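Local atomic coordinates of uncharacterized protein YjgB (Bacillus subtilis, PDB entry 4YGT), a protein that is of unknown function but is probably a secreted lipoprotein, the first structurally characterised member of the DUF4309 family. Residues S44-G47 / D48-A52. Numbering follows the deposited sequence.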
loop_
_atom_site.group_PDB
_atom_site.type_symbol
_atom_site.label_atom_id
_atom_site.label_comp_id
_atom_site.label_asym_id
_atom_site.label_seq_id
_atom_site.Cartn_x
_atom_site.Cartn_y
_atom_site.Cartn_z
ATOM N N SER A 44 6.920 13.117 5.794
ATOM C CA SER A 44 7.635 12.299 6.775
ATOM C C SER A 44 8.903 11.755 6.123
ATOM O O SER A 44 8.942 11.594 4.891
ATOM C CB SER A 44 6.753 11.171 7.296
ATOM O OG SER A 44 5.603 11.711 7.923
ATOM N N THR A 45 9.934 11.478 6.939
ATOM C CA THR A 45 11.241 11.032 6.448
ATOM C C THR A 45 11.506 9.542 6.637
ATOM O O THR A 45 10.702 8.863 7.267
ATOM C CB THR A 45 12.348 11.784 7.193
ATOM O OG1 THR A 45 12.250 11.476 8.587
ATOM C CG2 THR A 45 12.315 13.275 6.959
ATOM N N LYS A 46 12.688 9.062 6.144
ATOM C CA LYS A 46 13.242 7.713 6.338
ATOM C C LYS A 46 13.441 7.504 7.853
ATOM O O LYS A 46 13.110 6.448 8.389
ATOM C CB LYS A 46 14.575 7.587 5.561
ATOM C CG LYS A 46 15.292 6.247 5.673
ATOM C CD LYS A 46 16.430 6.173 4.654
ATOM C CE LYS A 46 16.922 4.780 4.347
ATOM N NZ LYS A 46 17.869 4.776 3.195
ATOM N N GLY A 47 13.925 8.564 8.514
ATOM C CA GLY A 47 14.148 8.635 9.950
ATOM C C GLY A 47 12.883 8.406 10.752
ATOM O O GLY A 47 12.931 7.698 11.757
ATOM N N ASP A 48 11.741 8.985 10.313
ATOM C CA ASP A 48 10.447 8.809 10.986
ATOM C C ASP A 48 9.952 7.374 10.821
ATOM O O ASP A 48 9.353 6.823 11.735
ATOM C CB ASP A 48 9.381 9.790 10.440
ATOM C CG ASP A 48 9.631 11.279 10.656
ATOM O OD1 ASP A 48 10.247 11.640 11.685
ATOM O OD2 ASP A 48 9.160 12.089 9.822
ATOM N N VAL A 49 10.156 6.793 9.633
ATOM C CA VAL A 49 9.757 5.417 9.305
ATOM C C VAL A 49 10.507 4.455 10.244
ATOM O O VAL A 49 9.904 3.574 10.861
ATOM C CB VAL A 49 9.999 5.097 7.794
ATOM C CG1 VAL A 49 9.801 3.617 7.495
ATOM C CG2 VAL A 49 9.104 5.953 6.899
ATOM N N HIS A 50 11.817 4.651 10.361
ATOM C CA HIS A 50 12.685 3.852 11.207
ATOM C C HIS A 50 12.338 4.043 12.668
ATOM O O HIS A 50 12.359 3.076 13.425
ATOM C CB HIS A 50 14.153 4.200 10.929
ATOM C CG HIS A 50 14.666 3.575 9.673
ATOM N ND1 HIS A 50 15.865 2.899 9.649
ATOM C CD2 HIS A 50 14.098 3.502 8.445
ATOM C CE1 HIS A 50 16.001 2.455 8.407
ATOM N NE2 HIS A 50 14.965 2.798 7.648
ATOM N N ALA A 51 11.963 5.268 13.058
ATOM C CA ALA A 51 11.519 5.573 14.416
ATOM C C ALA A 51 10.242 4.769 14.738
ATOM O O ALA A 51 10.155 4.151 15.792
ATOM C CB ALA A 51 11.271 7.077 14.567
ATOM N N ALA A 52 9.307 4.707 13.794
ATOM C CA ALA A 52 8.042 4.007 13.961
ATOM C C ALA A 52 8.151 2.480 13.876
ATOM O O ALA A 52 7.581 1.804 14.721
ATOM C CB ALA A 52 7.037 4.495 12.926
HETATM O O HOH W 1 6.223 12.650 10.435
#
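A capping box between Thr45 and Asp48 starts the short helix 46-53. Thr45 is the N-cap: its OG1, turned between backbone N and carbonyl carbon (chi1 61°), accepts from Asp48 N at 3.1 Å. The return bond runs from Thr45 N to Asp48 OD2, 3.0 Å long and nearly straight at 166°, the N-H arriving from above the carboxylate plane. Asp48 reaches back because its CG lies beside its own backbone N (chi1 -64°). A water joins the same OD2, donating to it at 3.1 Å, and also bonds Ser44 OG, which has a further partner in Thr40 N. OD2 is thus gripped twice, and the negative carboxylate at the helix N-terminus is likely to be favoured by the helix dipole. With an alanine here instead of Asp48, Thr45 N would probably lose its acceptor and the water one of its two partners, leaving the residues before the helix less firmly fixed.

The i to i+4 backbone bonds begin at the N-cap itself, where Thr45 O accepts from Val49 N (3.2 Å); His50 N to Lys46 O and Ala51 N to Gly47 O follow. One turn apart, Lys46 and His50 run side by side, the lysine CG 4.0 Å from His50 NE2; Asp67 OD2 is hydrogen-bonded to His50 NE2 and Glu55 OE2 to ND1. The buried Val49 packs on Phe80, Tyr82 and Ile88, seating the helix on the antiparallel sheet. The reciprocal N-cap/N3 pair is the capping box, one of the standard ways an α-helix begins.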